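Local coordinates for HhaI Restriction Endonuclease (Haemophilus parahaemolyticus, PDB 6UKI), which cleaves double-stranded DNA at GCGC sites as a type II restriction endonuclease, probably using divalent metal ions, at residues Thr32-Phe37 with Tyr44-Met49. Numbering follows the deposited sequence.
Sequences TSDILF and YIEAKM. With CA (calcium ion), chain G; CA (calcium ion), chain H; nucleotides of chain B.
Asp34 and Glu46 bring their carboxylates together on one calcium ion (chain G): Asp34 OD2 binds it at 2.3 Å, Glu46 OE1 also ligates it, and the backbone carbonyl of Ala47 adds a third protein ligand. OP1 of nucleotide DC9 of chain B and water 2 are further ligands. The carboxylate planes stand 37° apart, and the ion probably offsets the repulsion expected between the two acids. Asp34 divides its oxygens: OD1 goes to the second calcium (chain H), while OD2 also accepts a hydrogen bond from Ala47 N at 3.0 Å, reached on its anti side and out of the carboxylate plane. The calcium of chain H has among its other ligands water 1, a further DNA phosphate and, at 2.7 Å, the same OP1, so one phosphate oxygen bridges both ions. Glu46 OE2, the oxygen not on the metal, accepts weakly from Asp34 N; Ser33 OG also lies against it, but too close for its detail to be trusted. With CG anti to the backbone N (chi1 -180°) and a bend at chi2, Glu46 turns back toward Ser33 and the metal. Lys48 NZ forms a salt bridge with Glu46 OE1, its hydrogen bond there weak, and donates to OP2 of DC9 of chain B at 2.9 Å. Further along the hairpin, Ile35 and Ile45 form an antiparallel hydrogen-bonded pair: Ile35 N donates to Ile45 O, and the Ile45 N to Ile35 O bond is 2.8 Å, nearly straight at 169°. Leu36 CD1 makes a CH-pi contact over the Tyr44 ring, 4.0 Å from its centroid, and Tyr44 OH is hydrogen-bonded to Lys25 and weakly to Thr32 OG1. Aspartate just before one hairpin strand, with Glu-Ala-Lys along the second segment, matches the PD-(D/E)XK nuclease motif, here holding two calcium ions against the DNA backbone.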
# COMPACT_ATOMS: atom_id res chain seq x y z
N THR A 32 0.95 3.02 10.29
CA THR A 32 2.25 2.62 10.81
C THR A 32 2.90 1.62 9.86
O THR A 32 2.29 1.15 8.90
CB THR A 32 2.10 2.02 12.22
OG1 THR A 32 3.36 2.03 12.89
CG2 THR A 32 1.57 0.60 12.13
N SER A 33 4.16 1.30 10.15
CA SER A 33 4.88 0.27 9.41
C SER A 33 4.58 -1.11 10.00
O SER A 33 3.89 -1.25 11.01
CB SER A 33 6.38 0.58 9.42
OG SER A 33 7.04 -0.17 8.43
N ASP A 34 5.15 -2.16 9.38
CA ASP A 34 4.62 -3.52 9.51
C ASP A 34 4.95 -4.16 10.85
O ASP A 34 4.05 -4.68 11.53
CB ASP A 34 5.16 -4.40 8.38
CG ASP A 34 4.66 -3.97 7.01
OD1 ASP A 34 3.69 -3.19 6.95
OD2 ASP A 34 5.24 -4.43 6.00
N ILE A 35 6.22 -4.16 11.26
CA ILE A 35 6.69 -4.98 12.37
C ILE A 35 7.47 -4.10 13.34
O ILE A 35 8.42 -3.41 12.94
CB ILE A 35 7.57 -6.13 11.86
CG1 ILE A 35 6.77 -7.03 10.92
CG2 ILE A 35 8.18 -6.91 13.03
CD1 ILE A 35 7.62 -7.68 9.84
N LEU A 36 7.10 -4.14 14.62
CA LEU A 36 7.75 -3.33 15.65
C LEU A 36 8.65 -4.22 16.50
O LEU A 36 8.17 -5.12 17.19
CB LEU A 36 6.72 -2.63 16.52
CG LEU A 36 7.29 -1.81 17.68
CD1 LEU A 36 8.16 -0.66 17.16
CD2 LEU A 36 6.17 -1.30 18.57
N PHE A 37 9.96 -3.96 16.44
CA PHE A 37 10.90 -4.65 17.32
C PHE A 37 10.78 -4.07 18.72
O PHE A 37 11.12 -2.91 18.95
CB PHE A 37 12.32 -4.49 16.79
CG PHE A 37 13.38 -4.79 17.80
CD1 PHE A 37 13.50 -6.06 18.34
CD2 PHE A 37 14.27 -3.80 18.20
CE1 PHE A 37 14.48 -6.34 19.27
CE2 PHE A 37 15.26 -4.07 19.13
CZ PHE A 37 15.37 -5.35 19.67
N TYR A 44 11.10 0.08 13.58
CA TYR A 44 10.19 -0.64 12.70
C TYR A 44 10.96 -1.38 11.62
O TYR A 44 12.02 -0.93 11.15
CB TYR A 44 9.18 0.30 12.04
CG TYR A 44 7.98 0.58 12.91
CD1 TYR A 44 6.94 -0.33 13.02
CD2 TYR A 44 7.89 1.76 13.63
CE1 TYR A 44 5.85 -0.08 13.82
CE2 TYR A 44 6.79 2.03 14.43
CZ TYR A 44 5.78 1.10 14.52
OH TYR A 44 4.69 1.35 15.31
N ILE A 45 10.42 -2.54 11.24
CA ILE A 45 10.90 -3.35 10.13
C ILE A 45 9.79 -3.41 9.10
O ILE A 45 8.65 -3.76 9.43
CB ILE A 45 11.28 -4.77 10.58
CG1 ILE A 45 12.31 -4.72 11.71
CG2 ILE A 45 11.79 -5.59 9.40
CD1 ILE A 45 12.51 -6.07 12.37
N GLU A 46 10.11 -3.08 7.85
CA GLU A 46 9.12 -3.06 6.78
C GLU A 46 9.26 -4.31 5.91
O GLU A 46 10.33 -4.57 5.36
CB GLU A 46 9.29 -1.80 5.93
CG GLU A 46 8.30 -1.68 4.78
CD GLU A 46 6.86 -1.53 5.24
OE1 GLU A 46 5.96 -1.63 4.38
OE2 GLU A 46 6.62 -1.31 6.45
N ALA A 47 8.16 -5.06 5.78
CA ALA A 47 8.10 -6.24 4.93
C ALA A 47 7.57 -5.87 3.55
O ALA A 47 6.57 -5.15 3.45
CB ALA A 47 7.20 -7.31 5.56
N LYS A 48 8.22 -6.36 2.50
CA LYS A 48 7.76 -6.12 1.13
C LYS A 48 8.06 -7.34 0.28
O LYS A 48 9.15 -7.90 0.37
CB LYS A 48 8.44 -4.89 0.52
CG LYS A 48 8.09 -3.59 1.21
CD LYS A 48 8.17 -2.41 0.29
CE LYS A 48 7.14 -1.37 0.72
NZ LYS A 48 5.85 -2.04 1.06
N MET A 49 7.11 -7.74 -0.56
CA MET A 49 7.33 -8.86 -1.47
C MET A 49 8.32 -8.46 -2.57
O MET A 49 8.62 -7.28 -2.76
CB MET A 49 6.01 -9.32 -2.08
CG MET A 49 5.30 -10.40 -1.29
SD MET A 49 3.53 -10.52 -1.62
CE MET A 49 3.43 -12.07 -2.51
CA CA G . 5.03 -3.65 3.87
CA CA H . 1.73 -2.27 6.23
P DC B 9 2.49 -2.06 3.02
OP1 DC B 9 3.03 -3.03 3.98
OP2 DC B 9 3.36 -1.16 2.27
O5' DC B 9 1.65 -2.91 1.95
C5' DC B 9 1.01 -4.08 2.37
C4' DC B 9 0.14 -4.64 1.27
O4' DC B 9 -0.95 -3.75 0.97
C3' DC B 9 0.81 -4.83 -0.07
O3' DC B 9 1.67 -5.95 -0.05
C2' DC B 9 -0.42 -5.06 -0.94
C1' DC B 9 -1.39 -4.01 -0.37
N1 DC B 9 -1.37 -2.73 -1.15
C2 DC B 9 -2.21 -2.58 -2.25
O2 DC B 9 -2.97 -3.50 -2.54
N3 DC B 9 -2.17 -1.42 -2.95
C4 DC B 9 -1.34 -0.44 -2.59
N4 DC B 9 -1.34 0.68 -3.31
C5 DC B 9 -0.46 -0.58 -1.47
C6 DC B 9 -0.51 -1.73 -0.79
P DT B 10 3.20 -5.82 -0.55
OP1 DT B 10 3.87 -7.08 -0.17
OP2 DT B 10 3.73 -4.51 -0.10
O5' DT B 10 3.09 -5.78 -2.14
C5' DT B 10 2.89 -6.97 -2.89
C4' DT B 10 1.44 -7.12 -3.29
O4' DT B 10 1.02 -5.99 -4.11
C3' DT B 10 1.13 -8.38 -4.11
O3' DT B 10 -0.11 -8.92 -3.68
C2' DT B 10 1.05 -7.85 -5.55
C1' DT B 10 0.47 -6.46 -5.34
N1 DT B 10 0.80 -5.46 -6.44
C2 DT B 10 -0.22 -4.72 -7.01
O2 DT B 10 -1.39 -4.83 -6.71
N3 DT B 10 0.19 -3.83 -7.97
C4 DT B 10 1.48 -3.61 -8.41
O4 DT B 10 1.75 -2.79 -9.28
C5 DT B 10 2.50 -4.42 -7.77
C7 DT B 10 3.94 -4.27 -8.16
C6 DT B 10 2.11 -5.29 -6.82
O HOH W 1 3.46 -0.64 6.12
O HOH W 2 4.16 -5.63 4.35